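Local coordinates for protein glycoside hydrolase family 31 (Trueperella pyogenes, PDB 5I0F) that degrades cycloalternan, probably by hydrolysing its alpha-glucosidic links through a covalent glycosyl-enzyme intermediate, at residues A[174-179]-A[183-188]; A[215-220]-A[653-658]. All blocks are in the same frame, centred on the assembly; numbering follows the deposited sequence.

Interaction 1: residues A[174-179]-A[183-188]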
ATOM      1  N   HIS A 174       0.730  20.633 -14.440  1.00 23.41           N
ATOM      2  CA  HIS A 174       0.026  19.479 -13.903  1.00 22.75           C
ATOM      3  C   HIS A 174       0.968  18.729 -12.969  1.00 22.57           C
ATOM      4  O   HIS A 174       2.192  18.704 -13.198  1.00 22.96           O
ATOM      5  CB  HIS A 174      -0.375  18.571 -15.038  1.00 23.15           C
ATOM      6  CG  HIS A 174      -1.174  19.257 -16.083  1.00 23.89           C
ATOM      7  ND1 HIS A 174      -2.544  19.371 -16.009  1.00 24.76           N
ATOM      8  CD2 HIS A 174      -0.797  19.925 -17.197  1.00 24.62           C
ATOM      9  CE1 HIS A 174      -2.980  20.035 -17.064  1.00 25.12           C
ATOM     10  NE2 HIS A 174      -1.938  20.393 -17.791  1.00 25.12           N
ATOM     11  N   VAL A 175       0.408  18.150 -11.911  1.00 21.51           N
ATOM     12  CA  VAL A 175       1.196  17.513 -10.869  1.00 21.21           C
ATOM     13  C   VAL A 175       0.858  16.029 -10.827  1.00 20.69           C
ATOM     14  O   VAL A 175      -0.284  15.656 -10.572  1.00 20.63           O
ATOM     15  CB  VAL A 175       0.954  18.152  -9.485  1.00 21.15           C
ATOM     16  CG1 VAL A 175       1.920  17.561  -8.461  1.00 21.17           C
ATOM     17  CG2 VAL A 175       1.146  19.658  -9.553  1.00 21.69           C
ATOM     18  N   VAL A 176       1.844  15.185 -11.108  1.00 20.96           N
ATOM     19  CA  VAL A 176       1.643  13.727 -11.097  1.00 20.78           C
ATOM     20  C   VAL A 176       2.675  13.100 -10.189  1.00 21.38           C
ATOM     21  O   VAL A 176       3.871  13.362 -10.320  1.00 21.69           O
ATOM     22  CB  VAL A 176       1.741  13.133 -12.502  1.00 20.91           C
ATOM     23  CG1 VAL A 176       1.571  11.622 -12.460  1.00 20.88           C
ATOM     24  CG2 VAL A 176       0.699  13.766 -13.408  1.00 20.93           C
ATOM     25  N   GLY A 177       2.201  12.275  -9.263  1.00 21.09           N
ATOM     26  CA  GLY A 177       3.079  11.563  -8.367  1.00 21.04           C
ATOM     27  C   GLY A 177       2.467  11.278  -7.018  1.00 20.60           C
ATOM     28  O   GLY A 177       1.257  10.994  -6.889  1.00 21.23           O
ATOM     29  N   PHE A 178       3.327  11.392  -6.015  1.00 19.95           N
ATOM     30  CA  PHE A 178       3.046  11.046  -4.635  1.00 19.47           C
ATOM     31  C   PHE A 178       2.804   9.550  -4.427  1.00 18.91           C
ATOM     32  O   PHE A 178       2.149   9.153  -3.449  1.00 18.24           O
ATOM     33  CB  PHE A 178       1.895  11.884  -4.082  1.00 19.89           C
ATOM     34  CG  PHE A 178       2.076  13.368  -4.282  1.00 20.38           C
ATOM     35  CD1 PHE A 178       3.052  14.054  -3.589  1.00 20.48           C
ATOM     36  CD2 PHE A 178       1.250  14.078  -5.141  1.00 20.51           C
ATOM     37  CE1 PHE A 178       3.219  15.405  -3.757  1.00 20.94           C
ATOM     38  CE2 PHE A 178       1.404  15.445  -5.293  1.00 20.84           C
ATOM     39  CZ  PHE A 178       2.397  16.109  -4.614  1.00 20.80           C
ATOM     40  N   GLY A 179       3.370   8.741  -5.332  1.00 18.21           N
ATOM     41  CA  GLY A 179       3.267   7.293  -5.282  1.00 17.77           C
ATOM     42  C   GLY A 179       2.030   6.792  -6.004  1.00 17.49           C
ATOM     43  O   GLY A 179       1.502   7.442  -6.902  1.00 17.07           O
ATOM     44  N   ASP A 183      -7.357   8.098  -7.080  1.00 18.65           N
ATOM     45  CA  ASP A 183      -8.431   9.064  -7.283  1.00 19.78           C
ATOM     46  C   ASP A 183      -8.313   9.738  -8.616  1.00 20.35           C
ATOM     47  O   ASP A 183      -9.271   9.738  -9.383  1.00 20.44           O
ATOM     48  CB  ASP A 183      -8.559  10.075  -6.119  1.00 20.29           C
ATOM     49  CG  ASP A 183      -7.239  10.720  -5.680  1.00 20.58           C
ATOM     50  OD1 ASP A 183      -6.159  10.467  -6.263  1.00 20.27           O
ATOM     51  OD2 ASP A 183      -7.310  11.523  -4.717  1.00 21.91           O
ATOM     52  N   GLN A 184      -7.154  10.314  -8.916  1.00 20.35           N
ATOM     53  CA  GLN A 184      -6.953  10.944 -10.229  1.00 21.78           C
ATOM     54  C   GLN A 184      -5.477  11.060 -10.546  1.00 20.93           C
ATOM     55  O   GLN A 184      -4.616  11.051  -9.639  1.00 20.04           O
ATOM     56  CB  GLN A 184      -7.657  12.319 -10.308  1.00 23.72           C
ATOM     57  CG  GLN A 184      -7.326  13.259  -9.172  1.00 24.77           C
ATOM     58  CD  GLN A 184      -8.249  14.488  -9.124  1.00 25.78           C
ATOM     59  OE1 GLN A 184      -9.427  14.391  -8.826  1.00 27.85           O
ATOM     60  NE2 GLN A 184      -7.698  15.635  -9.393  1.00 25.76           N
ATOM     61  N   LEU A 185      -5.187  11.154 -11.839  1.00 20.76           N
ATOM     62  CA  LEU A 185      -3.807  11.257 -12.322  1.00 21.09           C
ATOM     63  C   LEU A 185      -3.162  12.588 -11.931  1.00 21.38           C
ATOM     64  O   LEU A 185      -2.051  12.617 -11.375  1.00 20.20           O
ATOM     65  CB  LEU A 185      -3.762  11.101 -13.848  1.00 21.84           C
ATOM     66  CG  LEU A 185      -2.430  11.316 -14.578  1.00 22.52           C
ATOM     67  CD1 LEU A 185      -1.424  10.287 -14.129  1.00 22.95           C
ATOM     68  CD2 LEU A 185      -2.600  11.264 -16.093  1.00 23.19           C
ATOM     69  N   ASP A 186      -3.857  13.683 -12.255  1.00 21.13           N
ATOM     70  CA  ASP A 186      -3.374  15.024 -11.953  1.00 21.29           C
ATOM     71  C   ASP A 186      -3.852  15.383 -10.542  1.00 21.25           C
ATOM     72  O   ASP A 186      -5.049  15.532 -10.287  1.00 21.09           O
ATOM     73  CB  ASP A 186      -3.904  16.006 -13.010  1.00 22.27           C
ATOM     74  CG  ASP A 186      -3.337  17.406 -12.880  1.00 23.01           C
ATOM     75  OD1 ASP A 186      -2.568  17.731 -11.926  1.00 22.41           O
ATOM     76  OD2 ASP A 186      -3.708  18.205 -13.769  1.00 23.93           O
ATOM     77  N   GLN A 187      -2.906  15.513  -9.627  1.00 20.95           N
ATOM     78  CA  GLN A 187      -3.207  15.839  -8.251  1.00 21.38           C
ATOM     79  C   GLN A 187      -3.420  17.340  -7.988  1.00 21.55           C
ATOM     80  O   GLN A 187      -3.794  17.733  -6.880  1.00 21.37           O
ATOM     81  CB  GLN A 187      -2.099  15.306  -7.358  1.00 21.68           C
ATOM     82  CG  GLN A 187      -2.002  13.787  -7.406  1.00 21.68           C
ATOM     83  CD  GLN A 187      -3.078  13.120  -6.589  1.00 22.05           C
ATOM     84  OE1 GLN A 187      -3.223  13.394  -5.391  1.00 22.59           O
ATOM     85  NE2 GLN A 187      -3.839  12.232  -7.218  1.00 22.23           N
ATOM     86  N   ARG A 188      -3.214  18.184  -8.988  1.00 22.18           N
ATOM     87  CA  ARG A 188      -3.481  19.626  -8.793  1.00 22.05           C
ATOM     88  C   ARG A 188      -4.915  19.870  -8.347  1.00 22.07           C
ATOM     89  O   ARG A 188      -5.855  19.286  -8.905  1.00 21.96           O
ATOM     90  CB  ARG A 188      -3.172  20.420 -10.038  1.00 22.58           C
ATOM     91  CG  ARG A 188      -3.258  21.918  -9.796  1.00 23.40           C
ATOM     92  CD  ARG A 188      -2.708  22.710 -10.963  1.00 24.09           C
ATOM     93  NE  ARG A 188      -2.670  24.115 -10.585  1.00 24.86           N
ATOM     94  CZ  ARG A 188      -1.984  25.060 -11.213  1.00 25.34           C
ATOM     95  NH1 ARG A 188      -1.245  24.779 -12.289  1.00 24.66           N
ATOM     96  NH2 ARG A 188      -2.023  26.303 -10.728  1.00 25.64           N
TER
HETATM   97  O   HOH W   1      -0.501  11.410  -9.396  1.00 23.65           O

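Interaction 2: residues A[215-220]-A[653-658]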
ATOM      1  N   PHE A 215       7.175  12.656  -3.309  1.00 18.48           N
ATOM      2  CA  PHE A 215       7.782  13.023  -4.597  1.00 19.29           C
ATOM      3  C   PHE A 215       6.673  13.273  -5.588  1.00 19.44           C
ATOM      4  O   PHE A 215       5.654  12.561  -5.563  1.00 19.17           O
ATOM      5  CB  PHE A 215       8.689  11.894  -5.145  1.00 19.50           C
ATOM      6  CG  PHE A 215       8.861  11.920  -6.658  1.00 19.74           C
ATOM      7  CD1 PHE A 215       9.798  12.750  -7.251  1.00 20.19           C
ATOM      8  CD2 PHE A 215       8.071  11.131  -7.477  1.00 19.67           C
ATOM      9  CE1 PHE A 215       9.935  12.799  -8.628  1.00 20.75           C
ATOM     10  CE2 PHE A 215       8.200  11.179  -8.865  1.00 19.97           C
ATOM     11  CZ  PHE A 215       9.153  12.001  -9.434  1.00 20.57           C
ATOM     12  N   ALA A 216       6.871  14.251  -6.466  1.00 20.38           N
ATOM     13  CA  ALA A 216       5.990  14.460  -7.625  1.00 20.71           C
ATOM     14  C   ALA A 216       6.729  15.185  -8.736  1.00 21.19           C
ATOM     15  O   ALA A 216       7.695  15.898  -8.488  1.00 21.10           O
ATOM     16  CB  ALA A 216       4.753  15.250  -7.220  1.00 20.85           C
ATOM     17  N   GLN A 217       6.264  14.991  -9.959  1.00 21.41           N
ATOM     18  CA  GLN A 217       6.753  15.751 -11.102  1.00 22.42           C
ATOM     19  C   GLN A 217       5.693  16.759 -11.500  1.00 21.93           C
ATOM     20  O   GLN A 217       4.494  16.558 -11.257  1.00 20.72           O
ATOM     21  CB  GLN A 217       7.177  14.842 -12.264  1.00 23.59           C
ATOM     22  CG  GLN A 217       6.123  13.955 -12.872  1.00 24.26           C
ATOM     23  CD  GLN A 217       6.534  12.478 -12.820  1.00 24.95           C
ATOM     24  OE1 GLN A 217       7.392  12.019 -13.581  1.00 26.35           O
ATOM     25  NE2 GLN A 217       5.930  11.735 -11.904  1.00 24.70           N
ATOM     26  N   VAL A 218       6.157  17.867 -12.067  1.00 21.88           N
ATOM     27  CA  VAL A 218       5.298  18.984 -12.413  1.00 21.93           C
ATOM     28  C   VAL A 218       5.575  19.268 -13.873  1.00 22.73           C
ATOM     29  O   VAL A 218       6.711  19.566 -14.242  1.00 22.61           O
ATOM     30  CB  VAL A 218       5.589  20.215 -11.550  1.00 22.32           C
ATOM     31  CG1 VAL A 218       4.618  21.337 -11.900  1.00 23.06           C
ATOM     32  CG2 VAL A 218       5.524  19.897 -10.052  1.00 22.09           C
ATOM     33  N   VAL A 219       4.546  19.146 -14.704  1.00 22.73           N
ATOM     34  CA  VAL A 219       4.726  19.099 -16.156  1.00 23.86           C
ATOM     35  C   VAL A 219       3.893  20.203 -16.783  1.00 24.39           C
ATOM     36  O   VAL A 219       2.707  20.307 -16.492  1.00 24.06           O
ATOM     37  CB  VAL A 219       4.309  17.725 -16.730  1.00 23.89           C
ATOM     38  CG1 VAL A 219       4.634  17.639 -18.215  1.00 24.61           C
ATOM     39  CG2 VAL A 219       5.025  16.618 -15.971  1.00 23.62           C
ATOM     40  N   ASN A 220       4.515  21.030 -17.627  1.00 25.74           N
ATOM     41  CA  ASN A 220       3.796  22.108 -18.328  1.00 26.77           C
ATOM     42  C   ASN A 220       3.307  21.626 -19.686  1.00 27.91           C
ATOM     43  O   ASN A 220       3.577  20.494 -20.078  1.00 28.24           O
ATOM     44  CB  ASN A 220       4.614  23.412 -18.386  1.00 27.83           C
ATOM     45  CG  ASN A 220       5.742  23.405 -19.416  1.00 28.93           C
ATOM     46  OD1 ASN A 220       5.796  22.593 -20.346  1.00 29.76           O
ATOM     47  ND2 ASN A 220       6.632  24.376 -19.280  1.00 30.33           N
ATOM     48  N   ALA A 653       2.053   6.997 -18.342  1.00 20.85           N
ATOM     49  CA  ALA A 653       1.236   8.174 -18.609  1.00 21.11           C
ATOM     50  C   ALA A 653       1.651   8.838 -19.928  1.00 22.55           C
ATOM     51  O   ALA A 653       2.811   8.781 -20.348  1.00 21.89           O
ATOM     52  CB  ALA A 653       1.336   9.153 -17.480  1.00 20.97           C
ATOM     53  N   MET A 654       0.693   9.482 -20.568  1.00 24.33           N
ATOM     54  CA  MET A 654       0.903  10.070 -21.899  1.00 26.44           C
ATOM     55  C   MET A 654       1.947  11.182 -21.914  1.00 25.09           C
ATOM     56  O   MET A 654       2.604  11.415 -22.930  1.00 24.78           O
ATOM     57  CB  MET A 654      -0.405  10.630 -22.416  1.00 29.39           C
ATOM     58  CG  MET A 654      -1.524   9.617 -22.467  1.00 32.39           C
ATOM     59  SD  MET A 654      -1.429   8.641 -23.961  1.00 39.52           S
ATOM     60  CE  MET A 654      -2.241   9.837 -25.013  1.00 38.67           C
ATOM     61  N   PHE A 655       2.096  11.876 -20.785  1.00 23.90           N
ATOM     62  CA  PHE A 655       3.003  13.015 -20.712  1.00 23.93           C
ATOM     63  C   PHE A 655       4.471  12.644 -20.882  1.00 24.00           C
ATOM     64  O   PHE A 655       5.259  13.520 -21.194  1.00 24.18           O
ATOM     65  CB  PHE A 655       2.776  13.874 -19.442  1.00 23.63           C
ATOM     66  CG  PHE A 655       3.250  13.244 -18.159  1.00 22.79           C
ATOM     67  CD1 PHE A 655       4.578  13.329 -17.778  1.00 22.78           C
ATOM     68  CD2 PHE A 655       2.359  12.639 -17.296  1.00 22.11           C
ATOM     69  CE1 PHE A 655       5.014  12.783 -16.583  1.00 22.28           C
ATOM     70  CE2 PHE A 655       2.787  12.074 -16.102  1.00 21.66           C
ATOM     71  CZ  PHE A 655       4.117  12.155 -15.737  1.00 21.57           C
ATOM     72  N   TYR A 656       4.854  11.375 -20.684  1.00 23.72           N
ATOM     73  CA  TYR A 656       6.266  11.001 -20.856  1.00 24.69           C
ATOM     74  C   TYR A 656       6.739  11.173 -22.306  1.00 27.04           C
ATOM     75  O   TYR A 656       7.853  11.624 -22.530  1.00 28.92           O
ATOM     76  CB  TYR A 656       6.571   9.569 -20.335  1.00 23.54           C
ATOM     77  CG  TYR A 656       6.613   9.563 -18.835  1.00 22.54           C
ATOM     78  CD1 TYR A 656       7.707  10.083 -18.150  1.00 22.64           C
ATOM     79  CD2 TYR A 656       5.529   9.117 -18.093  1.00 22.10           C
ATOM     80  CE1 TYR A 656       7.730  10.124 -16.759  1.00 22.23           C
ATOM     81  CE2 TYR A 656       5.534   9.151 -16.696  1.00 21.90           C
ATOM     82  CZ  TYR A 656       6.628   9.663 -16.036  1.00 21.88           C
ATOM     83  OH  TYR A 656       6.628   9.707 -14.656  1.00 21.71           O
ATOM     84  N   ASP A 657       5.890  10.823 -23.267  1.00 28.36           N
ATOM     85  CA  ASP A 657       6.251  10.884 -24.677  1.00 30.17           C
ATOM     86  C   ASP A 657       5.508  11.991 -25.430  1.00 30.97           C
ATOM     87  O   ASP A 657       5.910  12.303 -26.544  1.00 31.07           O
ATOM     88  CB  ASP A 657       5.971   9.531 -25.364  1.00 31.50           C
ATOM     89  CG  ASP A 657       6.680   8.350 -24.692  1.00 32.85           C
ATOM     90  OD1 ASP A 657       7.866   8.497 -24.330  1.00 33.80           O
ATOM     91  OD2 ASP A 657       6.051   7.263 -24.539  1.00 34.41           O
ATOM     92  N   HIS A 658       4.444  12.569 -24.855  1.00 30.69           N
ATOM     93  CA  HIS A 658       3.589  13.544 -25.560  1.00 31.81           C
ATOM     94  C   HIS A 658       3.231  14.781 -24.722  1.00 31.77           C
ATOM     95  O   HIS A 658       2.166  15.366 -24.918  1.00 32.16           O
ATOM     96  CB  HIS A 658       2.300  12.859 -26.062  1.00 32.60           C
ATOM     97  CG  HIS A 658       2.556  11.620 -26.861  1.00 33.50           C
ATOM     98  ND1 HIS A 658       2.425  10.354 -26.333  1.00 34.74           N
ATOM     99  CD2 HIS A 658       2.994  11.453 -28.129  1.00 34.69           C
ATOM    100  CE1 HIS A 658       2.748   9.458 -27.251  1.00 34.36           C
ATOM    101  NE2 HIS A 658       3.095  10.101 -28.349  1.00 34.62           N
TER

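Interaction 1: residues A[174-179]-A[183-188]
Asp186 meets the edge strand 174-179 with both carboxylate oxygens. Its OD2 accepts from ND1 of His174 at 2.8 Å; the oxygen lies in the imidazole plane, whereas the nitrogen sits 42° out of the carboxylate plane, a His-carboxylate hydrogen bond. OD1 takes the backbone N of Val175 at 3.0 Å and, from the opposite face of the carboxylate, the N of Arg188, closing an Asx turn. With CG anti to the backbone N (chi1 -174°), the carboxylate extends to the strand. His174 NE2 bonds Glu221, so both ring nitrogens have partners. Gln187 NE2 donates to Asp183 OD1 and Gln184 O, which holds its amide within the loop.

Between backbones, Gln187 N donates to Val175 O at 2.8 Å. A water accepts from Gly177 N and donates to Leu185 O, 2.8 Å each. The irregular segment 183-188 thus serves the outer edge of a mixed sheet, whose strand 174-179 pairs with strand 212-219 on its other edge.

Apolar contacts lie further along. CD1 of Leu185 touches CG1 of Val176 at 3.7 Å. Gln187, bent at chi2, brings CG to the Phe178 ring edge at CD2, 4.0 Å away.

Interaction 2: residues A[215-220]-A[653-658]
The CA atoms of Val219, on strand 215-219, and Phe655, in a weakly bonded helical turn, are 7.8 Å apart, a separation bridged by side chains. Gln217 and Val219, two residues apart on the strand, both direct CB toward the turn.

Phe655 fits against the pair. CG2 of Val219 lies 3.8 Å from its CD1, the two side chains crossing at about a right angle. Gln217 reaches the ring rim: CD is 3.8 Å from Phe655 CZ and near the ring plane, with the amide turned 68° to the ring. At chi1 73°, CG of Phe655 stands between its backbone N and carbonyl carbon, which directs the ring at the strand. The turn lies within the C-terminal domain of the family 31 glycoside hydrolases, so the contact joins that domain to the mixed sheet containing strand 212-219; Pro273 of helix 273-284 also touches both aromatic residues.

The polar component is a weak hydrogen bond from Tyr656 OH to Gln217 OE1, 2.7 Å long, with amide and phenol ring planes 84° apart. Gln217 NE2 donates to the backbone oxygens of Ala552 and Val176, so both ends of the buried amide are engaged.

In the fold
Interactions 1 and 2 have centres about 10 Å apart and meet in one mixed five-stranded sheet, where strands 174-179 and 212-219 are antiparallel neighbours. Probable backbone hydrogen bonds join them, Phe178 N to Phe215 O at 2.6 Å and His174 O to Val219 N at 2.8 Å. Interaction 1 is local, with three residues between its segments, and closes before interaction 2 opens; interaction 2 spans 432 intervening residues, including the TIM-barrel region. The outermost strand of the sheet therefore carries its own following loop, while the next strand is tied to the C-terminal domain. Phe655 also touches Val176, connecting the two contacts directly through side chains.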